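Local coordinates for probable porin (Pseudomonas aeruginosa, PDB 4FSP), which probably acts as an outer-membrane porin, a water-filled beta-barrel channel that lets small solutes cross the outer membrane of the bacterium, at residues Pro131-Arg139 against Tyr295-Leu303; Ile206-His215 against His226-Ile234. All coordinates share one frame; numbering follows the deposited sequence.

Interaction 1: Pro131-Arg139 against Tyr295-Leu303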
loop_
_atom_site.group_PDB
_atom_site.type_symbol
_atom_site.label_atom_id
_atom_site.label_comp_id
_atom_site.label_asym_id
_atom_site.label_seq_id
_atom_site.Cartn_x
_atom_site.Cartn_y
_atom_site.Cartn_z
ATOM N N PRO A 131 4.562 2.259 6.691
ATOM C CA PRO A 131 4.860 0.841 6.931
ATOM C C PRO A 131 3.801 0.157 7.791
ATOM O O PRO A 131 3.662 -1.069 7.759
ATOM C CB PRO A 131 6.206 0.892 7.692
ATOM C CG PRO A 131 6.865 2.150 7.191
ATOM C CD PRO A 131 5.707 3.132 7.020
ATOM N N THR A 132 3.055 0.950 8.552
ATOM C CA THR A 132 2.041 0.417 9.455
ATOM C C THR A 132 0.646 0.544 8.879
ATOM O O THR A 132 -0.321 0.060 9.475
ATOM C CB THR A 132 2.031 1.190 10.781
ATOM O OG1 THR A 132 1.825 2.581 10.503
ATOM C CG2 THR A 132 3.361 1.021 11.508
ATOM N N ILE A 133 0.537 1.237 7.748
ATOM C CA ILE A 133 -0.748 1.393 7.083
ATOM C C ILE A 133 -0.566 1.839 5.632
ATOM O O ILE A 133 -0.156 2.972 5.370
ATOM C CB ILE A 133 -1.685 2.328 7.876
ATOM C CG1 ILE A 133 -2.856 2.784 6.996
ATOM C CG2 ILE A 133 -0.899 3.509 8.461
ATOM C CD1 ILE A 133 -3.918 3.556 7.756
ATOM N N GLN A 134 -0.832 0.906 4.713
ATOM C CA GLN A 134 -0.669 1.075 3.263
ATOM C C GLN A 134 -2.011 0.830 2.562
ATOM O O GLN A 134 -2.692 -0.139 2.878
ATOM C CB GLN A 134 0.324 0.030 2.724
ATOM C CG GLN A 134 1.760 0.258 3.111
ATOM C CD GLN A 134 2.523 0.982 2.037
ATOM O OE1 GLN A 134 3.055 2.084 2.250
ATOM N NE2 GLN A 134 2.590 0.367 0.863
ATOM N N PRO A 135 -2.365 1.671 1.573
ATOM C CA PRO A 135 -3.651 1.500 0.878
ATOM C C PRO A 135 -3.753 0.157 0.166
ATOM O O PRO A 135 -2.729 -0.443 -0.190
ATOM C CB PRO A 135 -3.645 2.622 -0.164
ATOM C CG PRO A 135 -2.195 2.956 -0.364
ATOM C CD PRO A 135 -1.520 2.704 0.947
ATOM N N ASN A 136 -4.978 -0.325 -0.017
ATOM C CA ASN A 136 -5.213 -1.450 -0.921
ATOM C C ASN A 136 -5.442 -0.878 -2.322
ATOM O O ASN A 136 -6.376 -0.107 -2.532
ATOM C CB ASN A 136 -6.414 -2.287 -0.460
ATOM C CG ASN A 136 -6.554 -3.599 -1.239
ATOM O OD1 ASN A 136 -6.121 -3.704 -2.390
ATOM N ND2 ASN A 136 -7.168 -4.599 -0.614
ATOM N N TYR A 137 -4.582 -1.229 -3.272
ATOM C CA TYR A 137 -4.638 -0.588 -4.589
ATOM C C TYR A 137 -5.378 -1.413 -5.649
ATOM O O TYR A 137 -5.834 -0.873 -6.655
ATOM C CB TYR A 137 -3.227 -0.220 -5.077
ATOM C CG TYR A 137 -2.705 1.117 -4.569
ATOM C CD1 TYR A 137 -3.511 2.255 -4.574
ATOM C CD2 TYR A 137 -1.403 1.240 -4.089
ATOM C CE1 TYR A 137 -3.031 3.479 -4.112
ATOM C CE2 TYR A 137 -0.914 2.457 -3.625
ATOM C CZ TYR A 137 -1.732 3.573 -3.641
ATOM O OH TYR A 137 -1.249 4.781 -3.180
ATOM N N GLY A 138 -5.510 -2.713 -5.416
ATOM C CA GLY A 138 -6.095 -3.594 -6.411
ATOM C C GLY A 138 -7.602 -3.483 -6.583
ATOM O O GLY A 138 -8.204 -4.256 -7.333
ATOM N N ARG A 139 -8.214 -2.527 -5.895
ATOM C CA ARG A 139 -9.663 -2.361 -5.947
ATOM C C ARG A 139 -10.110 -1.261 -6.908
ATOM O O ARG A 139 -9.325 -0.795 -7.734
ATOM C CB ARG A 139 -10.196 -2.069 -4.549
ATOM C CG ARG A 139 -10.478 -3.313 -3.741
ATOM C CD ARG A 139 -10.973 -2.956 -2.356
ATOM N NE ARG A 139 -9.970 -2.195 -1.620
ATOM C CZ ARG A 139 -10.228 -1.098 -0.917
ATOM N NH1 ARG A 139 -11.463 -0.624 -0.844
ATOM N NH2 ARG A 139 -9.245 -0.473 -0.284
ATOM N N TYR A 295 -2.271 -6.310 10.614
ATOM C CA TYR A 295 -2.466 -5.056 9.887
ATOM C C TYR A 295 -3.959 -4.756 9.795
ATOM O O TYR A 295 -4.779 -5.618 10.102
ATOM C CB TYR A 295 -1.804 -5.101 8.507
ATOM C CG TYR A 295 -2.178 -6.262 7.574
ATOM C CD1 TYR A 295 -1.720 -7.562 7.804
ATOM C CD2 TYR A 295 -2.909 -6.028 6.414
ATOM C CE1 TYR A 295 -2.024 -8.593 6.925
ATOM C CE2 TYR A 295 -3.214 -7.050 5.538
ATOM C CZ TYR A 295 -2.764 -8.326 5.791
ATOM O OH TYR A 295 -3.072 -9.336 4.910
ATOM N N LEU A 296 -4.319 -3.538 9.404
ATOM C CA LEU A 296 -5.725 -3.123 9.485
ATOM C C LEU A 296 -6.547 -3.620 8.297
ATOM O O LEU A 296 -6.032 -3.736 7.175
ATOM C CB LEU A 296 -5.839 -1.598 9.567
ATOM C CG LEU A 296 -5.068 -0.927 10.705
ATOM C CD1 LEU A 296 -5.064 0.593 10.551
ATOM C CD2 LEU A 296 -5.653 -1.345 12.040
ATOM N N GLU A 297 -7.821 -3.915 8.547
ATOM C CA GLU A 297 -8.788 -4.088 7.467
ATOM C C GLU A 297 -8.734 -2.888 6.518
ATOM O O GLU A 297 -8.606 -1.732 6.959
ATOM C CB GLU A 297 -10.210 -4.196 8.027
ATOM C CG GLU A 297 -10.472 -5.435 8.859
ATOM C CD GLU A 297 -11.949 -5.610 9.171
ATOM O OE1 GLU A 297 -12.756 -4.748 8.754
ATOM O OE2 GLU A 297 -12.311 -6.610 9.831
ATOM N N GLY A 298 -8.837 -3.158 5.221
ATOM C CA GLY A 298 -8.811 -2.101 4.221
ATOM C C GLY A 298 -7.426 -1.736 3.716
ATOM O O GLY A 298 -7.295 -0.888 2.827
ATOM N N THR A 299 -6.394 -2.370 4.274
ATOM C CA THR A 299 -5.010 -2.050 3.918
ATOM C C THR A 299 -4.307 -3.265 3.326
ATOM O O THR A 299 -4.725 -4.388 3.567
ATOM C CB THR A 299 -4.195 -1.570 5.165
ATOM O OG1 THR A 299 -3.867 -2.692 6.001
ATOM C CG2 THR A 299 -4.983 -0.525 5.970
ATOM N N ASP A 300 -3.252 -3.041 2.549
ATOM C CA ASP A 300 -2.299 -4.101 2.234
ATOM C C ASP A 300 -1.203 -4.113 3.301
ATOM O O ASP A 300 -0.787 -3.043 3.792
ATOM C CB ASP A 300 -1.625 -3.854 0.880
ATOM C CG ASP A 300 -2.563 -4.018 -0.287
ATOM O OD1 ASP A 300 -3.662 -4.587 -0.120
ATOM O OD2 ASP A 300 -2.184 -3.586 -1.391
ATOM N N PRO A 301 -0.713 -5.315 3.651
ATOM C CA PRO A 301 0.374 -5.407 4.631
ATOM C C PRO A 301 1.687 -4.943 4.000
ATOM O O PRO A 301 1.970 -5.295 2.854
ATOM C CB PRO A 301 0.440 -6.903 4.931
ATOM C CG PRO A 301 0.009 -7.559 3.575
ATOM C CD PRO A 301 -0.994 -6.603 2.975
ATOM N N TYR A 302 2.491 -4.178 4.732
ATOM C CA TYR A 302 3.780 -3.736 4.205
ATOM C C TYR A 302 4.818 -4.863 4.222
ATOM O O TYR A 302 5.804 -4.801 4.964
ATOM C CB TYR A 302 4.286 -2.557 5.028
ATOM C CG TYR A 302 5.410 -1.792 4.388
ATOM C CD1 TYR A 302 5.263 -1.225 3.125
ATOM C CD2 TYR A 302 6.620 -1.615 5.051
ATOM C CE1 TYR A 302 6.298 -0.489 2.532
ATOM C CE2 TYR A 302 7.665 -0.880 4.470
ATOM C CZ TYR A 302 7.496 -0.325 3.215
ATOM O OH TYR A 302 8.521 0.401 2.639
ATOM N N LEU A 303 4.606 -5.889 3.400
ATOM C CA LEU A 303 5.521 -7.036 3.370
ATOM C C LEU A 303 6.027 -7.257 1.944
ATOM O O LEU A 303 5.281 -7.018 0.989
ATOM C CB LEU A 303 4.787 -8.286 3.864
ATOM C CG LEU A 303 4.287 -8.332 5.315
ATOM C CD1 LEU A 303 3.348 -9.517 5.518
ATOM C CD2 LEU A 303 5.474 -8.454 6.259
HETATM O O HOH W 1 1.617 -2.939 7.275
HETATM O O HOH W 2 -2.440 -1.709 8.308
HETATM O O HOH W 3 -0.843 -1.824 6.292
HETATM O O HOH W 4 -7.096 1.029 1.091
#

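Interaction 2: Ile206-His215 against His226-Ile234. With C8E ((hydroxyethyloxy)tri(ethyloxy)octane), chain J; C8E ((hydroxyethyloxy)tri(ethyloxy)octane), chain I.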
loop_
_atom_site.group_PDB
_atom_site.type_symbol
_atom_site.label_atom_id
_atom_site.label_comp_id
_atom_site.label_asym_id
_atom_site.label_seq_id
_atom_site.Cartn_x
_atom_site.Cartn_y
_atom_site.Cartn_z
ATOM N N ILE A 206 20.340 8.637 5.172
ATOM C CA ILE A 206 21.651 8.366 5.741
ATOM C C ILE A 206 22.733 8.825 4.779
ATOM O O ILE A 206 23.783 9.316 5.179
ATOM C CB ILE A 206 21.828 6.861 5.980
ATOM C CG1 ILE A 206 20.758 6.362 6.955
ATOM C CG2 ILE A 206 23.236 6.550 6.480
ATOM C CD1 ILE A 206 20.409 4.900 6.783
ATOM N N ALA A 207 22.467 8.620 3.501
ATOM C CA ALA A 207 23.387 8.958 2.435
ATOM C C ALA A 207 22.503 8.956 1.205
ATOM O O ALA A 207 21.368 8.479 1.274
ATOM C CB ALA A 207 24.484 7.909 2.326
ATOM N N PRO A 208 22.994 9.503 0.085
ATOM C CA PRO A 208 22.075 9.679 -1.045
ATOM C C PRO A 208 21.382 8.394 -1.521
ATOM O O PRO A 208 20.232 8.462 -1.953
ATOM C CB PRO A 208 22.964 10.286 -2.141
ATOM C CG PRO A 208 24.383 10.237 -1.611
ATOM C CD PRO A 208 24.286 10.179 -0.132
ATOM N N ASP A 209 22.045 7.249 -1.410
ATOM C CA ASP A 209 21.425 5.985 -1.803
ATOM C C ASP A 209 20.886 5.154 -0.623
ATOM O O ASP A 209 20.488 4.005 -0.811
ATOM C CB ASP A 209 22.431 5.136 -2.589
ATOM C CG ASP A 209 22.802 5.752 -3.923
ATOM O OD1 ASP A 209 21.886 6.195 -4.653
ATOM O OD2 ASP A 209 24.012 5.789 -4.234
ATOM N N TRP A 210 20.896 5.716 0.585
ATOM C CA TRP A 210 20.498 4.961 1.778
ATOM C C TRP A 210 19.516 5.695 2.669
ATOM O O TRP A 210 19.723 6.864 3.028
ATOM C CB TRP A 210 21.728 4.527 2.589
ATOM C CG TRP A 210 22.572 3.585 1.819
ATOM C CD1 TRP A 210 23.529 3.909 0.908
ATOM C CD2 TRP A 210 22.503 2.146 1.846
ATOM N NE1 TRP A 210 24.077 2.763 0.380
ATOM C CE2 TRP A 210 23.468 1.674 0.934
ATOM C CE3 TRP A 210 21.730 1.229 2.553
ATOM C CZ2 TRP A 210 23.676 0.309 0.716
ATOM C CZ3 TRP A 210 21.934 -0.122 2.329
ATOM C CH2 TRP A 210 22.903 -0.568 1.418
ATOM N N THR A 211 18.454 4.994 3.044
ATOM C CA THR A 211 17.445 5.564 3.922
ATOM C C THR A 211 17.068 4.563 5.013
ATOM O O THR A 211 16.874 3.371 4.745
ATOM C CB THR A 211 16.178 5.943 3.108
ATOM O OG1 THR A 211 16.539 6.904 2.109
ATOM C CG2 THR A 211 15.120 6.558 4.012
ATOM N N GLY A 212 16.971 5.048 6.245
ATOM C CA GLY A 212 16.519 4.227 7.351
ATOM C C GLY A 212 15.229 4.793 7.906
ATOM O O GLY A 212 15.066 6.018 7.965
ATOM N N SER A 213 14.313 3.916 8.315
ATOM C CA SER A 213 13.028 4.354 8.837
ATOM C C SER A 213 12.637 3.627 10.117
ATOM O O SER A 213 12.881 2.428 10.262
ATOM C CB SER A 213 11.932 4.093 7.796
ATOM O OG SER A 213 12.236 4.759 6.588
ATOM N N TYR A 214 12.002 4.362 11.025
ATOM C CA TYR A 214 11.330 3.779 12.177
ATOM C C TYR A 214 9.879 4.247 12.192
ATOM O O TYR A 214 9.607 5.443 12.036
ATOM C CB TYR A 214 11.999 4.193 13.498
ATOM C CG TYR A 214 11.142 3.796 14.663
ATOM C CD1 TYR A 214 11.231 2.526 15.205
ATOM C CD2 TYR A 214 10.189 4.670 15.182
ATOM C CE1 TYR A 214 10.408 2.143 16.259
ATOM C CE2 TYR A 214 9.357 4.293 16.204
ATOM C CZ TYR A 214 9.473 3.035 16.752
ATOM O OH TYR A 214 8.637 2.688 17.796
ATOM N N HIS A 215 8.944 3.329 12.410
ATOM C CA HIS A 215 7.535 3.716 12.530
ATOM C C HIS A 215 6.827 2.923 13.613
ATOM O O HIS A 215 7.105 1.729 13.822
ATOM C CB HIS A 215 6.798 3.561 11.199
ATOM C CG HIS A 215 7.281 4.512 10.150
ATOM N ND1 HIS A 215 6.603 5.662 9.826
ATOM C CD2 HIS A 215 8.403 4.502 9.390
ATOM C CE1 HIS A 215 7.272 6.315 8.888
ATOM N NE2 HIS A 215 8.375 5.641 8.618
ATOM N N HIS A 226 5.996 -2.138 16.029
ATOM C CA HIS A 226 7.201 -1.348 15.789
ATOM C C HIS A 226 7.776 -1.784 14.451
ATOM O O HIS A 226 7.844 -2.977 14.166
ATOM C CB HIS A 226 8.248 -1.584 16.889
ATOM C CG HIS A 226 7.830 -1.109 18.246
ATOM N ND1 HIS A 226 8.059 0.178 18.692
ATOM C CD2 HIS A 226 7.215 -1.751 19.269
ATOM C CE1 HIS A 226 7.597 0.307 19.919
ATOM N NE2 HIS A 226 7.080 -0.851 20.299
ATOM N N PHE A 227 8.179 -0.821 13.631
ATOM C CA PHE A 227 8.788 -1.125 12.338
ATOM C C PHE A 227 10.155 -0.483 12.241
ATOM O O PHE A 227 10.327 0.681 12.631
ATOM C CB PHE A 227 7.920 -0.591 11.185
ATOM C CG PHE A 227 8.616 -0.606 9.850
ATOM C CD1 PHE A 227 9.402 0.473 9.435
ATOM C CD2 PHE A 227 8.510 -1.709 9.014
ATOM C CE1 PHE A 227 10.060 0.449 8.201
ATOM C CE2 PHE A 227 9.169 -1.737 7.769
ATOM C CZ PHE A 227 9.942 -0.654 7.363
ATOM N N LEU A 228 11.112 -1.211 11.662
ATOM C CA LEU A 228 12.437 -0.654 11.376
ATOM C C LEU A 228 12.838 -1.127 10.002
ATOM O O LEU A 228 12.745 -2.318 9.706
ATOM C CB LEU A 228 13.478 -1.115 12.403
ATOM C CG LEU A 228 14.889 -0.534 12.232
ATOM C CD1 LEU A 228 14.869 0.998 12.402
ATOM C CD2 LEU A 228 15.860 -1.158 13.236
ATOM N N GLY A 229 13.278 -0.200 9.160
ATOM C CA GLY A 229 13.578 -0.540 7.784
ATOM C C GLY A 229 14.792 0.172 7.214
ATOM O O GLY A 229 15.181 1.252 7.659
ATOM N N LEU A 230 15.393 -0.432 6.203
ATOM C CA LEU A 230 16.576 0.134 5.562
ATOM C C LEU A 230 16.453 -0.117 4.070
ATOM O O LEU A 230 16.222 -1.261 3.649
ATOM C CB LEU A 230 17.847 -0.559 6.088
ATOM C CG LEU A 230 19.144 -0.137 5.374
ATOM C CD1 LEU A 230 19.452 1.308 5.702
ATOM C CD2 LEU A 230 20.354 -1.038 5.755
ATOM N N LYS A 231 16.599 0.935 3.271
ATOM C CA LYS A 231 16.646 0.782 1.821
ATOM C C LYS A 231 17.945 1.339 1.259
ATOM O O LYS A 231 18.360 2.443 1.631
ATOM C CB LYS A 231 15.474 1.516 1.187
ATOM C CG LYS A 231 14.122 0.957 1.574
ATOM C CD LYS A 231 13.042 1.851 0.998
ATOM C CE LYS A 231 11.668 1.236 1.138
ATOM N NZ LYS A 231 10.695 2.003 0.314
ATOM N N GLY A 232 18.576 0.592 0.354
ATOM C CA GLY A 232 19.827 1.027 -0.243
ATOM C C GLY A 232 19.957 0.676 -1.715
ATOM O O GLY A 232 19.312 -0.273 -2.184
ATOM N N ARG A 233 20.780 1.444 -2.440
ATOM C CA ARG A 233 21.088 1.179 -3.852
ATOM C C ARG A 233 22.585 1.312 -4.072
ATOM O O ARG A 233 23.186 2.269 -3.603
ATOM C CB ARG A 233 20.405 2.203 -4.771
ATOM C CG ARG A 233 19.031 2.654 -4.328
ATOM C CD ARG A 233 18.036 1.512 -4.424
ATOM N NE ARG A 233 16.768 1.766 -3.741
ATOM C CZ ARG A 233 15.690 2.267 -4.335
ATOM N NH1 ARG A 233 15.727 2.583 -5.622
ATOM N NH2 ARG A 233 14.577 2.460 -3.640
ATOM N N ILE A 234 23.190 0.372 -4.789
ATOM C CA ILE A 234 24.565 0.557 -5.252
ATOM C C ILE A 234 24.592 0.422 -6.772
ATOM O O ILE A 234 23.741 -0.260 -7.342
ATOM C CB ILE A 234 25.538 -0.458 -4.619
ATOM C CG1 ILE A 234 25.373 -1.833 -5.259
ATOM C CG2 ILE A 234 25.311 -0.555 -3.120
ATOM C CD1 ILE A 234 26.223 -2.893 -4.618
HETATM C C1 C8E J . 15.208 4.830 12.125
HETATM C C2 C8E J . 16.412 5.737 11.939
HETATM C C3 C8E J . 17.382 4.936 11.078
HETATM C C4 C8E J . 18.670 4.685 11.849
HETATM C C5 C8E J . 19.735 4.214 10.841
HETATM C C6 C8E J . 20.985 5.093 11.034
HETATM C C7 C8E J . 22.187 4.565 10.224
HETATM C C8 C8E J . 23.368 5.456 10.622
HETATM O O9 C8E J . 24.548 5.223 9.817
HETATM C C10 C8E J . 25.427 6.333 10.092
HETATM C C11 C8E J . 26.665 6.251 9.217
HETATM O O12 C8E J . 26.831 7.611 8.753
HETATM C C4 C8E I . 14.124 6.975 16.551
HETATM C C5 C8E I . 13.558 5.677 17.105
HETATM C C6 C8E I . 12.595 5.890 18.268
HETATM C C7 C8E I . 12.336 4.537 18.920
HETATM C C8 C8E I . 11.374 4.595 20.099
HETATM O O9 C8E I . 10.922 3.288 20.403
HETATM C C10 C8E I . 10.419 3.167 21.721
HETATM C C11 C8E I . 9.769 1.799 21.887
HETATM O O12 C8E I . 9.061 1.684 23.107
#

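Interaction 1: Pro131-Arg139 against Tyr295-Leu303
Y302 packs its ring against P131 and Q134. Its CB sits 3.2 Å from the carbonyl O of P131. Because CG is anti to the backbone N (chi1 -165°), the ring runs alongside the proline. CG lies 3.7 Å from P131 CA, and this CA stands 4.0 Å from the ring centroid, 30° off the normal, a CH-pi contact over one face. CD2 touches P131 CB at 3.7 Å, and across the ring CD1 meets Q134 CD obliquely at 3.7 Å, with amide and ring planes 56° apart. Further out, CE2 stays near P131 CB and CE1 near Q134 CD, and the far end of the side chain packs on K231 of strand 223-235. R246 adds a cation-pi contact to the same ring.

Direct backbone pairing is sparse: D300 N donates to Q134 O at 3.0 Å in a bent bond. Of four bridging waters, one joins P131 O to Y302 N, another T132 O, L296 N and T299 OG1, a third Q134 N, T299 OG1 and D300 O, and the last N136 N to G298 O. T299 OG1 also donates to L296 O at 2.7 Å within the type II turn L296-T299.

The two segments meet near the centre of the chain, consistent with inward-folded loops that narrow an OprD-type barrel. L303 packs on strand 278-288, L296 on strands 210-219 and 223-235, and G138 O bonds to Y400 OH of strand 394-406.

Interaction 2: Ile206-His215 against His226-Ile234
W210 lays its indole flat over G232: G232 CA stands 3.4 Å from the centroid of the six-membered ring, 14° off its normal, a CH-pi contact across a non-hydrogen-bonded pair. With CG beside the backbone N (chi1 -64°), the ring reaches over the neighbouring strand, an aromatic covering a glycine as in other antiparallel sheets. L230 approaches the same indole obliquely, CD2 to W210 CZ3 at 3.9 Å, while its CD1 meets I206 CD1 with the two side chains roughly perpendicular.

Y214 and H226 lie side by side and point the same way. Y214 OH and H226 ND1 share a 2.7 Å hydrogen bond at the imidazole edge. C7 of C8E chain I stands 3.9 Å above the centre of the Y214 ring, and C1 of C8E chain J lies 3.4 Å from Y214 N, so the face carrying W210, Y214, L228 and L230 is probably the one turned to lipid. The other face carries T211, S213, H215, F227 and K231. There H215 and F227 run alongside, H215 CD2 4.2 Å from F227 CD1, and D203 OD1 is hydrogen-bonded to S213 OG and H215 NE2.

Paired backbone bonds at T211-K231, S213-G229 and H215-F227 join the strands, and the axes of the short segments 210-215 and 226-234 run 170° apart, antiparallel. They form one hairpin of the barrel wall, flanked by strand 193-205 beside 210-219 and by strand 240-252 beside 223-235.

How the interactions relate
Interaction 2 is a piece of barrel wall, and interaction 1 a pair of loops that packs on the face carrying H215, F227 and K231, probably the channel side. Their centres are about 20 Å apart, yet their edges touch. P131 packs on both F227 and H215, its CB 3.6 Å from F227 CG and its CG 3.6 Å from H215 CD2. Y302 continues this packing, with CE2 3.7 Å from F227 CZ and OH 3.6 Å from K231 NZ. Along the chain the hairpin is nested within the loop closed by interaction 1. Detergent against Y214 marks the opposite, outward face, so the loops probably face the channel interior, consistent with a constricted porin pore.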